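Local coordinates for protein ribulose bisphosphate carboxylase (Pyrococcus horikoshii, PDB 2D69) that probably catalyses the carboxylation of ribulose 1,5-bisphosphate to two molecules of 3-phosphoglycerate, with magnesium as cofactor, in an archaeal AMP degradation pathway, at residues Ser166-Trp178 and Glu200-Arg212. Residues are numbered along the deposited sequence; the frame is centred on the assembly and turned at random.
Sequences SVEEYAEIAYELW and EERVRKLYRVRDR. With SO4 (sulfate ion), chain I.
Leu-206 enters as a knob into the hole formed by Val-167, Tyr-170, Ala-171 and Ala-174, where two neighbouring outer helices of the catalytic alpha/beta barrel pack side by side. The axes of the two segments approach to 9.6 Å at a crossing angle of -26°, and strand 184-186 is shared by two successive right-handed beta-alpha-beta units, 154-157/167-179/184-186 and 184-186/199-217/222-224. Packing is tightest where Leu-206 CD1 lies 3.5 Å from Ala-174 CB; Leu-185 of that strand touches both side chains from the sheet side.

Further apolar contacts flank this knob. Val-167 sends CG1 to Lys-205 CB at 3.7 Å, while CG2 turns to Glu-201 CB. Val-209 wedges between Ala-171, met by CG2, and the edge of the Trp-178 indole, met by CG1. One indole face is covered by Arg-210 CG, a CH-pi contact 4.2 Å from the six-membered ring centroid.

Among the polar groups, Tyr-170 OH and Arg-202 both bind Asp-187, next to Asp-188, a predicted magnesium ligand. Lys-205, bent at chi2 (64°), donates from NZ to O3 of a sulfate, probably from the crystallisation liquor, at 2.7 Å; its salt bridge to Glu-168 is long. Tyr-175 and Arg-212 overlap with ring and guanidinium planes 26° apart, and Glu-216 binds both, through Tyr-175 OH and Arg-212 NE. Alanine in place of Tyr-175 would probably leave the guanidinium uncovered on this face and Glu-216 without its hydroxyl partner. Tyr-175 CE2 lies over the guanidinium centre, 3.5 Å from Arg-212 CZ.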
loop_
_atom_site.group_PDB
_atom_site.type_symbol
_atom_site.label_atom_id
_atom_site.label_comp_id
_atom_site.label_asym_id
_atom_site.label_seq_id
_atom_site.Cartn_x
_atom_site.Cartn_y
_atom_site.Cartn_z
ATOM N N SER A 166 -10.829 9.456 35.958
ATOM C CA SER A 166 -10.522 8.175 35.331
ATOM C C SER A 166 -11.642 7.729 34.383
ATOM O O SER A 166 -12.778 8.190 34.439
ATOM C CB SER A 166 -10.331 7.068 36.389
ATOM O OG SER A 166 -11.578 6.575 36.838
ATOM N N VAL A 167 -11.291 6.787 33.535
ATOM C CA VAL A 167 -12.203 6.303 32.529
ATOM C C VAL A 167 -13.441 5.784 33.229
ATOM O O VAL A 167 -14.561 6.110 32.835
ATOM C CB VAL A 167 -11.503 5.242 31.616
ATOM C CG1 VAL A 167 -12.450 4.593 30.724
ATOM C CG2 VAL A 167 -10.376 5.956 30.792
ATOM N N GLU A 168 -13.248 5.029 34.299
ATOM C CA GLU A 168 -14.365 4.431 35.030
ATOM C C GLU A 168 -15.256 5.481 35.704
ATOM O O GLU A 168 -16.461 5.379 35.701
ATOM C CB GLU A 168 -13.843 3.468 36.104
ATOM C CG GLU A 168 -14.937 2.659 36.793
ATOM C CD GLU A 168 -15.876 1.961 35.798
ATOM O OE1 GLU A 168 -17.110 1.932 36.019
ATOM O OE2 GLU A 168 -15.384 1.455 34.762
ATOM N N GLU A 169 -14.637 6.507 36.274
ATOM C CA GLU A 169 -15.388 7.522 37.008
ATOM C C GLU A 169 -16.166 8.337 35.974
ATOM O O GLU A 169 -17.293 8.746 36.206
ATOM C CB GLU A 169 -14.455 8.422 37.808
ATOM C CG GLU A 169 -13.700 7.797 38.983
ATOM C CD GLU A 169 -12.477 8.625 39.435
ATOM O OE1 GLU A 169 -11.877 9.372 38.644
ATOM O OE2 GLU A 169 -12.090 8.551 40.609
ATOM N N TYR A 170 -15.559 8.558 34.799
ATOM C CA TYR A 170 -16.215 9.337 33.765
ATOM C C TYR A 170 -17.414 8.554 33.225
ATOM O O TYR A 170 -18.460 9.128 32.999
ATOM C CB TYR A 170 -15.261 9.661 32.633
ATOM C CG TYR A 170 -15.498 10.951 31.909
ATOM C CD1 TYR A 170 -15.329 12.161 32.565
ATOM C CD2 TYR A 170 -15.848 10.982 30.552
ATOM C CE1 TYR A 170 -15.511 13.373 31.928
ATOM C CE2 TYR A 170 -16.005 12.236 29.883
ATOM C CZ TYR A 170 -15.835 13.417 30.599
ATOM O OH TYR A 170 -15.933 14.688 30.019
ATOM N N ALA A 171 -17.261 7.238 33.083
ATOM C CA ALA A 171 -18.366 6.368 32.665
ATOM C C ALA A 171 -19.547 6.475 33.598
ATOM O O ALA A 171 -20.702 6.405 33.160
ATOM C CB ALA A 171 -17.905 4.921 32.566
ATOM N N GLU A 172 -19.274 6.626 34.883
ATOM C CA GLU A 172 -20.358 6.641 35.893
ATOM C C GLU A 172 -21.105 7.961 35.871
ATOM O O GLU A 172 -22.319 7.999 35.960
ATOM C CB GLU A 172 -19.829 6.331 37.312
ATOM C CG GLU A 172 -19.300 4.902 37.413
ATOM C CD GLU A 172 -18.634 4.535 38.762
ATOM O OE1 GLU A 172 -18.090 5.420 39.497
ATOM O OE2 GLU A 172 -18.636 3.324 39.061
ATOM N N ILE A 173 -20.377 9.054 35.776
ATOM C CA ILE A 173 -21.056 10.317 35.657
ATOM C C ILE A 173 -21.828 10.413 34.355
ATOM O O ILE A 173 -22.980 10.864 34.360
ATOM C CB ILE A 173 -20.122 11.507 35.952
ATOM C CG1 ILE A 173 -20.917 12.802 35.942
ATOM C CG2 ILE A 173 -18.934 11.571 35.035
ATOM C CD1 ILE A 173 -21.968 12.839 37.040
ATOM N N ALA A 174 -21.248 9.940 33.247
ATOM C CA ALA A 174 -21.938 9.940 31.964
ATOM C C ALA A 174 -23.237 9.188 32.033
ATOM O O ALA A 174 -24.215 9.625 31.481
ATOM C CB ALA A 174 -21.067 9.304 30.898
ATOM N N TYR A 175 -23.229 8.023 32.667
ATOM C CA TYR A 175 -24.463 7.194 32.789
ATOM C C TYR A 175 -25.565 7.985 33.468
ATOM O O TYR A 175 -26.715 7.924 33.049
ATOM C CB TYR A 175 -24.192 5.939 33.595
ATOM C CG TYR A 175 -25.367 5.022 33.670
ATOM C CD1 TYR A 175 -26.197 5.035 34.762
ATOM C CD2 TYR A 175 -25.714 4.220 32.588
ATOM C CE1 TYR A 175 -27.274 4.172 34.853
ATOM C CE2 TYR A 175 -26.814 3.395 32.633
ATOM C CZ TYR A 175 -27.588 3.380 33.773
ATOM O OH TYR A 175 -28.691 2.592 33.852
ATOM N N GLU A 176 -25.204 8.680 34.538
ATOM C CA GLU A 176 -26.140 9.516 35.258
ATOM C C GLU A 176 -26.740 10.621 34.399
ATOM O O GLU A 176 -27.957 10.816 34.373
ATOM C CB GLU A 176 -25.471 10.147 36.516
ATOM C CG GLU A 176 -25.097 9.181 37.638
ATOM C CD GLU A 176 -26.262 8.310 38.094
ATOM O OE1 GLU A 176 -26.200 7.068 37.954
ATOM O OE2 GLU A 176 -27.228 8.886 38.625
ATOM N N LEU A 177 -25.881 11.322 33.684
ATOM C CA LEU A 177 -26.303 12.506 32.932
ATOM C C LEU A 177 -27.199 12.167 31.783
ATOM O O LEU A 177 -28.283 12.762 31.627
ATOM C CB LEU A 177 -25.091 13.254 32.413
ATOM C CG LEU A 177 -24.240 13.890 33.501
ATOM C CD1 LEU A 177 -22.910 14.310 32.972
ATOM C CD2 LEU A 177 -24.927 15.091 34.038
ATOM N N TRP A 178 -26.756 11.187 31.000
ATOM C CA TRP A 178 -27.530 10.642 29.878
ATOM C C TRP A 178 -28.848 10.020 30.359
ATOM O O TRP A 178 -29.901 10.353 29.826
ATOM C CB TRP A 178 -26.701 9.585 29.102
ATOM C CG TRP A 178 -25.686 10.102 28.092
ATOM C CD1 TRP A 178 -25.783 11.214 27.330
ATOM C CD2 TRP A 178 -24.438 9.495 27.748
ATOM N NE1 TRP A 178 -24.702 11.313 26.491
ATOM C CE2 TRP A 178 -23.867 10.262 26.719
ATOM C CE3 TRP A 178 -23.780 8.326 28.148
ATOM C CZ2 TRP A 178 -22.652 9.948 26.152
ATOM C CZ3 TRP A 178 -22.597 8.038 27.620
ATOM C CH2 TRP A 178 -22.019 8.848 26.624
ATOM N N GLU A 200 -8.196 6.611 23.759
ATOM C CA GLU A 200 -8.797 5.372 23.180
ATOM C C GLU A 200 -9.527 4.482 24.159
ATOM O O GLU A 200 -10.515 3.705 23.808
ATOM C CB GLU A 200 -7.763 4.561 22.375
ATOM C CG GLU A 200 -8.506 3.538 21.454
ATOM C CD GLU A 200 -7.648 2.932 20.348
ATOM O OE1 GLU A 200 -8.234 2.266 19.452
ATOM O OE2 GLU A 200 -6.403 3.115 20.384
ATOM N N GLU A 201 -9.056 4.515 25.398
ATOM C CA GLU A 201 -9.738 3.796 26.490
ATOM C C GLU A 201 -11.065 4.478 26.810
ATOM O O GLU A 201 -12.067 3.828 26.992
ATOM C CB GLU A 201 -8.839 3.709 27.718
ATOM C CG GLU A 201 -7.589 2.855 27.497
ATOM C CD GLU A 201 -6.623 2.843 28.695
ATOM O OE1 GLU A 201 -5.431 2.479 28.438
ATOM O OE2 GLU A 201 -7.051 3.172 29.864
ATOM N N ARG A 202 -11.078 5.805 26.812
ATOM C CA ARG A 202 -12.318 6.545 27.009
ATOM C C ARG A 202 -13.336 6.258 25.887
ATOM O O ARG A 202 -14.498 5.933 26.190
ATOM C CB ARG A 202 -12.050 8.034 27.079
ATOM C CG ARG A 202 -13.241 8.814 27.585
ATOM C CD ARG A 202 -12.848 10.176 28.058
ATOM N NE ARG A 202 -12.687 11.171 27.000
ATOM C CZ ARG A 202 -11.521 11.722 26.677
ATOM N NH1 ARG A 202 -10.392 11.290 27.228
ATOM N NH2 ARG A 202 -11.507 12.719 25.821
ATOM N N VAL A 203 -12.917 6.288 24.613
ATOM C CA VAL A 203 -13.880 5.946 23.545
ATOM C C VAL A 203 -14.446 4.563 23.663
ATOM O O VAL A 203 -15.655 4.354 23.522
ATOM C CB VAL A 203 -13.416 6.193 22.054
ATOM C CG1 VAL A 203 -12.422 7.292 21.926
ATOM C CG2 VAL A 203 -12.918 4.968 21.390
ATOM N N ARG A 204 -13.608 3.572 23.888
ATOM C CA ARG A 204 -14.142 2.206 24.052
ATOM C C ARG A 204 -15.175 2.145 25.136
ATOM O O ARG A 204 -16.265 1.534 24.963
ATOM C CB ARG A 204 -13.031 1.236 24.354
ATOM C CG ARG A 204 -12.086 1.041 23.177
ATOM C CD ARG A 204 -10.917 0.167 23.565
ATOM N NE ARG A 204 -9.833 0.151 22.629
ATOM C CZ ARG A 204 -8.539 0.188 22.972
ATOM N NH1 ARG A 204 -8.125 0.338 24.251
ATOM N NH2 ARG A 204 -7.645 0.133 22.000
ATOM N N LYS A 205 -14.885 2.750 26.283
ATOM C CA LYS A 205 -15.838 2.619 27.394
ATOM C C LYS A 205 -17.101 3.438 27.221
ATOM O O LYS A 205 -18.191 2.938 27.409
ATOM C CB LYS A 205 -15.167 2.953 28.732
ATOM C CG LYS A 205 -16.017 2.838 29.996
ATOM C CD LYS A 205 -16.470 1.411 30.265
ATOM C CE LYS A 205 -17.277 1.357 31.551
ATOM N NZ LYS A 205 -17.692 -0.072 31.908
ATOM N N LEU A 206 -16.965 4.704 26.865
ATOM C CA LEU A 206 -18.104 5.622 26.952
ATOM C C LEU A 206 -19.182 5.352 25.923
ATOM O O LEU A 206 -20.362 5.590 26.180
ATOM C CB LEU A 206 -17.639 7.065 26.852
ATOM C CG LEU A 206 -17.283 7.751 28.164
ATOM C CD1 LEU A 206 -18.527 8.068 28.913
ATOM C CD2 LEU A 206 -16.319 6.864 29.003
ATOM N N TYR A 207 -18.793 4.829 24.774
ATOM C CA TYR A 207 -19.763 4.520 23.719
ATOM C C TYR A 207 -20.537 3.267 24.067
ATOM O O TYR A 207 -21.680 3.101 23.643
ATOM C CB TYR A 207 -19.081 4.480 22.321
ATOM C CG TYR A 207 -18.754 5.897 21.842
ATOM C CD1 TYR A 207 -17.485 6.447 21.985
ATOM C CD2 TYR A 207 -19.776 6.745 21.326
ATOM C CE1 TYR A 207 -17.250 7.711 21.612
ATOM C CE2 TYR A 207 -19.533 8.016 20.952
ATOM C CZ TYR A 207 -18.273 8.521 21.114
ATOM O OH TYR A 207 -17.937 9.803 20.759
ATOM N N ARG A 208 -19.930 2.367 24.827
ATOM C CA ARG A 208 -20.679 1.238 25.386
ATOM C C ARG A 208 -21.750 1.695 26.392
ATOM O O ARG A 208 -22.894 1.256 26.349
ATOM C CB ARG A 208 -19.747 0.217 26.049
ATOM C CG ARG A 208 -18.757 -0.414 25.059
ATOM C CD ARG A 208 -17.797 -1.458 25.673
ATOM N NE ARG A 208 -18.565 -2.611 26.140
ATOM C CZ ARG A 208 -18.952 -2.838 27.402
ATOM N NH1 ARG A 208 -18.629 -1.996 28.395
ATOM N NH2 ARG A 208 -19.670 -3.942 27.677
ATOM N N VAL A 209 -21.379 2.605 27.267
ATOM C CA VAL A 209 -22.329 3.194 28.204
ATOM C C VAL A 209 -23.423 3.928 27.421
ATOM O O VAL A 209 -24.626 3.781 27.717
ATOM C CB VAL A 209 -21.632 4.227 29.111
ATOM C CG1 VAL A 209 -22.652 5.011 30.010
ATOM C CG2 VAL A 209 -20.539 3.589 29.961
ATOM N N ARG A 210 -22.998 4.716 26.423
ATOM C CA ARG A 210 -23.888 5.443 25.556
ATOM C C ARG A 210 -24.930 4.501 24.982
ATOM O O ARG A 210 -26.143 4.758 25.089
ATOM C CB ARG A 210 -23.095 6.099 24.405
ATOM C CG ARG A 210 -23.853 7.073 23.560
ATOM C CD ARG A 210 -24.746 6.432 22.532
ATOM N NE ARG A 210 -24.030 5.832 21.413
ATOM C CZ ARG A 210 -23.566 6.471 20.345
ATOM N NH1 ARG A 210 -23.670 7.790 20.192
ATOM N NH2 ARG A 210 -22.972 5.760 19.378
ATOM N N ASP A 211 -24.476 3.413 24.372
ATOM C CA ASP A 211 -25.410 2.488 23.758
ATOM C C ASP A 211 -26.333 1.836 24.784
ATOM O O ASP A 211 -27.519 1.594 24.525
ATOM C CB ASP A 211 -24.684 1.413 22.925
ATOM C CG ASP A 211 -24.041 2.010 21.686
ATOM O OD1 ASP A 211 -23.145 1.363 21.133
ATOM O OD2 ASP A 211 -24.365 3.118 21.201
ATOM N N ARG A 212 -25.818 1.566 25.966
ATOM C CA ARG A 212 -26.683 0.998 27.019
ATOM C C ARG A 212 -27.812 1.971 27.387
ATOM O O ARG A 212 -28.970 1.557 27.567
ATOM C CB ARG A 212 -25.847 0.640 28.247
ATOM C CG ARG A 212 -26.617 0.018 29.399
ATOM C CD ARG A 212 -25.835 0.050 30.704
ATOM N NE ARG A 212 -26.699 -0.252 31.850
ATOM C CZ ARG A 212 -26.354 -0.054 33.119
ATOM N NH1 ARG A 212 -25.147 0.414 33.430
ATOM N NH2 ARG A 212 -27.211 -0.359 34.089
HETATM S S SO4 I . -21.567 -0.235 30.424
HETATM O O1 SO4 I . -22.179 -1.483 30.862
HETATM O O2 SO4 I . -22.292 0.889 31.015
HETATM O O3 SO4 I . -20.159 -0.220 30.819
HETATM O O4 SO4 I . -21.656 -0.161 28.972
#